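Local coordinates for aldehyde dehydrogenase (Staphylococcus aureus, PDB 6K10), which catalyses the NAD-dependent oxidation of 4,4'-diaponeurosporen-4-al to 4,4'-diaponeurosporenoic acid during biosynthesis of the carotenoid staphyloxanthin, at residues Lys19-Asn23 and Thr24-Lys28; Ile257-His260 and Glu261-Asp265; Asp95-Leu98 and Tyr99-Pro102. The protein carries 1 engineered substitution. All coordinates share one frame; numbering follows the deposited sequence.

Contact 1: Lys19-Asn23 and Thr24-Lys28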
loop_
_atom_site.group_PDB
_atom_site.type_symbol
_atom_site.label_atom_id
_atom_site.label_comp_id
_atom_site.label_asym_id
_atom_site.label_seq_id
_atom_site.Cartn_x
_atom_site.Cartn_y
_atom_site.Cartn_z
ATOM N N LYS A 19 2.779 -1.386 22.927
ATOM C CA LYS A 19 4.029 -1.829 22.317
ATOM C C LYS A 19 4.678 -2.930 23.145
ATOM O O LYS A 19 5.161 -3.931 22.602
ATOM C CB LYS A 19 4.987 -0.647 22.169
ATOM C CG LYS A 19 4.680 0.267 20.998
ATOM N N ALA A 20 4.699 -2.755 24.469
ATOM C CA ALA A 20 5.323 -3.744 25.339
ATOM C C ALA A 20 4.634 -5.096 25.221
ATOM O O ALA A 20 5.300 -6.137 25.185
ATOM C CB ALA A 20 5.309 -3.253 26.787
ATOM N N PHE A 21 3.299 -5.104 25.144
ATOM C CA PHE A 21 2.595 -6.374 24.998
ATOM C C PHE A 21 2.896 -7.026 23.656
ATOM O O PHE A 21 3.044 -8.252 23.578
ATOM C CB PHE A 21 1.088 -6.194 25.165
ATOM C CG PHE A 21 0.325 -7.489 25.093
ATOM C CD1 PHE A 21 0.437 -8.430 26.103
ATOM C CD2 PHE A 21 -0.478 -7.777 24.003
ATOM C CE1 PHE A 21 -0.251 -9.629 26.035
ATOM C CE2 PHE A 21 -1.169 -8.973 23.930
ATOM C CZ PHE A 21 -1.055 -9.900 24.948
ATOM N N PHE A 22 2.977 -6.232 22.582
ATOM C CA PHE A 22 3.362 -6.807 21.296
ATOM C C PHE A 22 4.744 -7.438 21.373
ATOM O O PHE A 22 4.988 -8.493 20.778
ATOM C CB PHE A 22 3.339 -5.756 20.188
ATOM C CG PHE A 22 3.737 -6.310 18.847
ATOM C CD1 PHE A 22 2.845 -7.064 18.104
ATOM C CD2 PHE A 22 5.021 -6.124 18.358
ATOM C CE1 PHE A 22 3.215 -7.596 16.881
ATOM C CE2 PHE A 22 5.398 -6.654 17.137
ATOM C CZ PHE A 22 4.493 -7.392 16.398
ATOM N N ASN A 23 5.662 -6.806 22.107
ATOM C CA ASN A 23 7.024 -7.309 22.210
ATOM C C ASN A 23 7.113 -8.651 22.927
ATOM O O ASN A 23 8.162 -9.299 22.850
ATOM C CB ASN A 23 7.907 -6.277 22.914
ATOM C CG ASN A 23 8.198 -5.070 22.041
ATOM O OD1 ASN A 23 8.102 -5.141 20.815
ATOM N ND2 ASN A 23 8.555 -3.955 22.668
ATOM N N THR A 24 6.051 -9.089 23.609
ATOM C CA THR A 24 6.051 -10.407 24.236
ATOM C C THR A 24 5.867 -11.541 23.235
ATOM O O THR A 24 6.019 -12.707 23.619
ATOM C CB THR A 24 4.954 -10.502 25.303
ATOM O OG1 THR A 24 3.665 -10.496 24.677
ATOM C CG2 THR A 24 5.047 -9.337 26.277
ATOM N N GLN A 25 5.547 -11.229 21.977
ATOM C CA GLN A 25 5.339 -12.157 20.863
ATOM C C GLN A 25 4.034 -12.937 20.970
ATOM O O GLN A 25 3.778 -13.801 20.122
ATOM C CB GLN A 25 6.493 -13.160 20.702
ATOM C CG GLN A 25 7.880 -12.536 20.721
ATOM C CD GLN A 25 8.129 -11.640 19.527
ATOM O OE1 GLN A 25 8.072 -12.086 18.382
ATOM N NE2 GLN A 25 8.403 -10.366 19.789
ATOM N N GLN A 26 3.190 -12.654 21.964
ATOM C CA GLN A 26 1.999 -13.470 22.178
ATOM C C GLN A 26 0.965 -13.290 21.069
ATOM O O GLN A 26 0.250 -14.241 20.734
ATOM C CB GLN A 26 1.391 -13.146 23.545
ATOM C CG GLN A 26 -0.039 -13.627 23.752
ATOM C CD GLN A 26 -0.157 -15.134 23.920
ATOM O OE1 GLN A 26 0.170 -15.906 23.016
ATOM N NE2 GLN A 26 -0.643 -15.558 25.081
ATOM N N THR A 27 0.873 -12.095 20.480
ATOM C CA THR A 27 -0.118 -11.866 19.434
ATOM C C THR A 27 0.244 -12.535 18.114
ATOM O O THR A 27 -0.623 -12.648 17.241
ATOM C CB THR A 27 -0.323 -10.365 19.205
ATOM O OG1 THR A 27 0.837 -9.805 18.578
ATOM C CG2 THR A 27 -0.574 -9.653 20.524
ATOM N N LYS A 28 1.489 -12.981 17.943
ATOM C CA LYS A 28 1.871 -13.659 16.711
ATOM C C LYS A 28 1.347 -15.086 16.643
ATOM O O LYS A 28 1.234 -15.638 15.542
ATOM C CB LYS A 28 3.393 -13.656 16.556
ATOM C CG LYS A 28 3.990 -12.265 16.409
ATOM C CD LYS A 28 5.468 -12.326 16.065
ATOM C CE LYS A 28 6.075 -10.934 16.010
ATOM N NZ LYS A 28 7.562 -10.979 15.942
HETATM O O HOH W 1 3.097 -10.191 19.671
#
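The carbonyl oxygen of F21 is gripped twice by T24, which donates both its side-chain hydroxyl and its backbone amide. The hydroxyl bond is the shorter, 2.6 Å from T24 OG1 to F21 O, and it lies in the carbonyl plane; the amide, T24 N to F21 O at 3.1 Å, approaches from well above that plane. A chi1 of 69°, which sets OG1 between the backbone N and the carbonyl carbon, turns the hydroxyl back onto the helix and also over one face of the F21 ring, near its rim. One residue on, Q25 N bonds to F22 O at 3.0 Å, and Q25 then leaves helical geometry with a phi of 73°. Its side chain bends back at chi2 and aims NE2 almost straight at N23 O (3.3 Å), in the plane of its own amide. The other end of that amide is taken too: K28 NZ donates to Q25 OE1 at 2.7 Å and also bonds to the backbone of N388 of the second subunit. Apart from these polar bonds, the F21 ring meets T27 through CE2 and CG2, 3.5 Å apart, and K28 CE lies 3.9 Å from F22 CZ, the two side chains crossing at about a right angle. T27 OG1, bonded to G139 O, also accepts from a water that donates to F22 O. With F21 O held by T24 and F22 O by Q25 and the water, carbonyls near the end of helix 10-23 are satisfied locally as the chain turns toward helix 30-46.

Contact 2: Ile257-His260 and Glu261-Asp265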
loop_
_atom_site.group_PDB
_atom_site.type_symbol
_atom_site.label_atom_id
_atom_site.label_comp_id
_atom_site.label_asym_id
_atom_site.label_seq_id
_atom_site.Cartn_x
_atom_site.Cartn_y
_atom_site.Cartn_z
ATOM N N ILE A 257 -26.513 13.614 -9.214
ATOM C CA ILE A 257 -26.934 12.866 -10.392
ATOM C C ILE A 257 -26.627 13.686 -11.640
ATOM O O ILE A 257 -26.928 14.884 -11.695
ATOM C CB ILE A 257 -28.431 12.506 -10.328
ATOM C CG1 ILE A 257 -28.725 11.674 -9.075
ATOM C CG2 ILE A 257 -28.873 11.774 -11.603
ATOM C CD1 ILE A 257 -30.107 11.019 -9.045
ATOM N N LEU A 258 -26.004 13.044 -12.624
ATOM C CA LEU A 258 -25.892 13.549 -13.988
ATOM C C LEU A 258 -26.812 12.678 -14.828
ATOM O O LEU A 258 -26.507 11.503 -15.065
ATOM C CB LEU A 258 -24.452 13.477 -14.491
ATOM C CG LEU A 258 -23.449 14.474 -13.916
ATOM C CD1 LEU A 258 -22.041 13.992 -14.200
ATOM C CD2 LEU A 258 -23.661 15.874 -14.485
ATOM N N VAL A 259 -27.951 13.233 -15.243
ATOM C CA VAL A 259 -28.952 12.489 -15.998
ATOM C C VAL A 259 -29.067 13.093 -17.391
ATOM O O VAL A 259 -28.996 14.315 -17.554
ATOM C CB VAL A 259 -30.324 12.477 -15.282
ATOM C CG1 VAL A 259 -30.905 13.885 -15.142
ATOM C CG2 VAL A 259 -31.308 11.554 -16.000
ATOM N N HIS A 260 -29.223 12.235 -18.396
ATOM C CA HIS A 260 -29.420 12.732 -19.747
ATOM C C HIS A 260 -30.710 13.539 -19.822
ATOM O O HIS A 260 -31.728 13.173 -19.226
ATOM C CB HIS A 260 -29.455 11.580 -20.752
ATOM C CG HIS A 260 -29.426 12.036 -22.178
ATOM N ND1 HIS A 260 -30.567 12.357 -22.881
ATOM C CD2 HIS A 260 -28.390 12.249 -23.025
ATOM C CE1 HIS A 260 -30.238 12.736 -24.104
ATOM N NE2 HIS A 260 -28.922 12.680 -24.216
ATOM N N GLU A 261 -30.646 14.657 -20.544
ATOM C CA GLU A 261 -31.753 15.590 -20.724
ATOM C C GLU A 261 -33.080 14.895 -21.005
ATOM O O GLU A 261 -34.120 15.280 -20.461
ATOM C CB GLU A 261 -31.431 16.542 -21.876
ATOM C CG GLU A 261 -31.159 17.972 -21.479
ATOM C CD GLU A 261 -30.544 18.756 -22.621
ATOM O OE1 GLU A 261 -30.696 18.325 -23.784
ATOM O OE2 GLU A 261 -29.909 19.797 -22.361
ATOM N N SER A 262 -33.045 13.864 -21.850
ATOM C CA SER A 262 -34.270 13.255 -22.354
ATOM C C SER A 262 -35.031 12.462 -21.298
ATOM O O SER A 262 -36.200 12.130 -21.521
ATOM C CB SER A 262 -33.944 12.352 -23.546
ATOM O OG SER A 262 -33.220 11.206 -23.132
ATOM N N VAL A 263 -34.409 12.146 -20.163
ATOM C CA VAL A 263 -35.066 11.301 -19.171
ATOM C C VAL A 263 -35.013 11.927 -17.784
ATOM O O VAL A 263 -35.315 11.259 -16.789
ATOM C CB VAL A 263 -34.446 9.891 -19.149
ATOM C CG1 VAL A 263 -34.691 9.171 -20.469
ATOM C CG2 VAL A 263 -32.957 9.974 -18.851
ATOM N N LYS A 264 -34.635 13.207 -17.697
ATOM C CA LYS A 264 -34.591 13.869 -16.395
ATOM C C LYS A 264 -35.950 13.846 -15.711
ATOM O O LYS A 264 -36.075 13.437 -14.552
ATOM C CB LYS A 264 -34.121 15.318 -16.518
ATOM C CG LYS A 264 -34.276 16.057 -15.180
ATOM C CD LYS A 264 -33.864 17.513 -15.232
ATOM C CE LYS A 264 -34.777 18.361 -16.100
ATOM N NZ LYS A 264 -36.132 18.510 -15.513
ATOM N N ASP A 265 -36.983 14.317 -16.412
ATOM C CA ASP A 265 -38.300 14.409 -15.795
ATOM C C ASP A 265 -38.836 13.030 -15.434
ATOM O O ASP A 265 -39.505 12.867 -14.406
ATOM C CB ASP A 265 -39.262 15.146 -16.724
ATOM C CG ASP A 265 -38.912 16.614 -16.870
ATOM O OD1 ASP A 265 -38.427 17.212 -15.884
ATOM O OD2 ASP A 265 -39.113 17.168 -17.969
#
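A type I turn spanning H260-V263 carries the chain from strand 256-260 toward helix 264-279, its closure measured by a nearly straight bond from V263 N to H260 O (3.0 Å, 168°). This is a beta-to-alpha connection of an alpha/beta fold: the strand runs parallel to both of its sheet neighbours, 223-226 and 348-354, in what is the catalytic domain of aldehyde dehydrogenases. H260 ties the turn a second time through its ring. S262 N donates to H260 ND1 at 3.1 Å, again close to straight although tilted from the ring plane, and S262 OG is hydrogen-bonded to the same nitrogen at the ring edge, 2.9 Å from H260 ND1. A chi1 of -170°, with CG pointing opposite the backbone N, swings the imidazole alongside the following peptides, where ND1 can meet both groups of S262. E228, from a neighbouring loop, packs against H260 and S262. Apolar contacts accompany these bonds: V259 CG2 meets V263 CG2 at 3.7 Å, the two side chains crossing at a slant, while V259 CG1 lies 3.8 Å from K264 CB. V259 is buried, with I351 and L267 also against it, so its two branches join the end of the strand to the start of the helix. Beyond this apolar patch K264 bends at chi3 and chi4, and its ammonium group is shared between two aspartates: it forms a salt bridge with D331, and K264 NZ reaches D265 OD1 at 2.7 Å from above the carboxylate plane.

Contact 3: Asp95-Leu98 and Tyr99-Pro102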
loop_
_atom_site.group_PDB
_atom_site.type_symbol
_atom_site.label_atom_id
_atom_site.label_comp_id
_atom_site.label_asym_id
_atom_site.label_seq_id
_atom_site.Cartn_x
_atom_site.Cartn_y
_atom_site.Cartn_z
ATOM N N ASP A 95 6.794 -20.284 -6.048
ATOM C CA ASP A 95 7.550 -20.918 -7.117
ATOM C C ASP A 95 8.921 -20.275 -7.271
ATOM O O ASP A 95 9.063 -19.052 -7.217
ATOM C CB ASP A 95 6.783 -20.829 -8.436
ATOM C CG ASP A 95 7.547 -21.456 -9.591
ATOM O OD1 ASP A 95 7.795 -22.677 -9.552
ATOM O OD2 ASP A 95 7.903 -20.722 -10.541
ATOM N N THR A 96 9.929 -21.112 -7.459
ATOM C CA THR A 96 11.277 -20.655 -7.712
ATOM C C THR A 96 11.679 -21.038 -9.123
ATOM O O THR A 96 11.568 -22.214 -9.493
ATOM C CB THR A 96 12.254 -21.265 -6.701
ATOM O OG1 THR A 96 11.954 -20.768 -5.390
ATOM C CG2 THR A 96 13.682 -20.902 -7.051
ATOM N N PRO A 97 12.127 -20.088 -9.936
ATOM C CA PRO A 97 12.534 -20.422 -11.303
ATOM C C PRO A 97 13.749 -21.335 -11.313
ATOM O O PRO A 97 14.542 -21.363 -10.370
ATOM C CB PRO A 97 12.855 -19.057 -11.916
ATOM C CG PRO A 97 13.153 -18.175 -10.745
ATOM C CD PRO A 97 12.273 -18.655 -9.639
ATOM N N LEU A 98 13.879 -22.090 -12.408
ATOM C CA LEU A 98 14.924 -23.106 -12.506
ATOM C C LEU A 98 16.311 -22.528 -12.254
ATOM O O LEU A 98 17.130 -23.145 -11.564
ATOM C CB LEU A 98 14.881 -23.773 -13.883
ATOM C CG LEU A 98 16.086 -24.659 -14.216
ATOM C CD1 LEU A 98 16.230 -25.811 -13.224
ATOM C CD2 LEU A 98 16.019 -25.175 -15.647
ATOM N N TYR A 99 16.596 -21.344 -12.801
ATOM C CA TYR A 99 17.946 -20.803 -12.698
ATOM C C TYR A 99 18.345 -20.495 -11.260
ATOM O O TYR A 99 19.540 -20.351 -10.981
ATOM C CB TYR A 99 18.091 -19.555 -13.574
ATOM C CG TYR A 99 17.199 -18.388 -13.207
ATOM C CD1 TYR A 99 17.622 -17.420 -12.304
ATOM C CD2 TYR A 99 15.950 -18.230 -13.795
ATOM C CE1 TYR A 99 16.819 -16.343 -11.979
ATOM C CE2 TYR A 99 15.141 -17.151 -13.480
ATOM C CZ TYR A 99 15.579 -16.214 -12.566
ATOM O OH TYR A 99 14.779 -15.142 -12.242
ATOM N N LEU A 100 17.385 -20.404 -10.340
ATOM C CA LEU A 100 17.700 -20.200 -8.932
ATOM C C LEU A 100 17.750 -21.495 -8.131
ATOM O O LEU A 100 18.174 -21.465 -6.971
ATOM C CB LEU A 100 16.687 -19.246 -8.289
ATOM C CG LEU A 100 16.749 -17.789 -8.742
ATOM C CD1 LEU A 100 15.878 -16.918 -7.853
ATOM C CD2 LEU A 100 18.187 -17.291 -8.746
ATOM N N PHE A 101 17.327 -22.617 -8.708
ATOM C CA PHE A 101 17.418 -23.919 -8.048
ATOM C C PHE A 101 18.856 -24.135 -7.574
ATOM O O PHE A 101 19.797 -23.819 -8.304
ATOM C CB PHE A 101 16.972 -25.033 -9.005
ATOM C CG PHE A 101 16.920 -26.397 -8.379
ATOM C CD1 PHE A 101 18.054 -27.188 -8.301
ATOM C CD2 PHE A 101 15.731 -26.888 -7.867
ATOM C CE1 PHE A 101 18.004 -28.440 -7.716
ATOM C CE2 PHE A 101 15.675 -28.140 -7.285
ATOM C CZ PHE A 101 16.812 -28.916 -7.211
ATOM N N PRO A 102 19.047 -24.686 -6.360
ATOM C CA PRO A 102 18.117 -25.300 -5.402
ATOM C C PRO A 102 17.434 -24.364 -4.402
ATOM O O PRO A 102 17.008 -24.834 -3.346
ATOM C CB PRO A 102 19.026 -26.265 -4.643
ATOM C CG PRO A 102 20.328 -25.538 -4.592
ATOM C CD PRO A 102 20.442 -24.790 -5.898
#
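Y99 lies against P97, its ring crossing the pyrrolidine at a slant: P97 CB comes within 3.4 Å of Y99 CE2, and P97 CG follows the ring on toward the hydroxyl. A chi1 of 62°, placing the ring between its own backbone N and carbonyl carbon, is what turns it back against P97. The ring also meets that of F463, and its hydroxyl makes a weak bond to A405 O of the second subunit. L100 comes next. Its amide closes the first turn, L100 N to P97 O at 3.0 Å, while L100 CB packs on T96 CG2 at 3.6 Å. F101 closes a second, overlapping turn with F101 N to L98 O at 2.9 Å; its ring then extends away, carrying P102 CB over one face, just before the cis peptide bond of P102. T96 OG1 is hydrogen-bonded to S105 OG. Two successive bonds from residue i+3 back to i, with L98 to L100 in helical phi/psi, define a short 3-10 turn, here in the connection between antiparallel strands 92-94 and 104-118, and its packing on N406 and P407 of the second subunit is consistent with the oligomerisation arm of aldehyde dehydrogenases.

In the fold
From the N terminus, contact 1 comes first, turning the chain from helix 10-23 toward helix 30-46. Contact 3 follows, closing the connection between strands 92-94 and 104-118, and contact 2 is last, joining strand 256-260 to helix 264-279. Each is local and the three lie in series, so none nests in or crosses another. Contacts 1 and 3 have centres 36 Å apart, yet both touch the second subunit; strand 104-118 links their surroundings, since F22 packs on it and contact 3 leads into it. Contact 2 belongs to the other sheet, its centre 57 Å from that of contact 1, across the middle of the chain, and no other subunit reaches it.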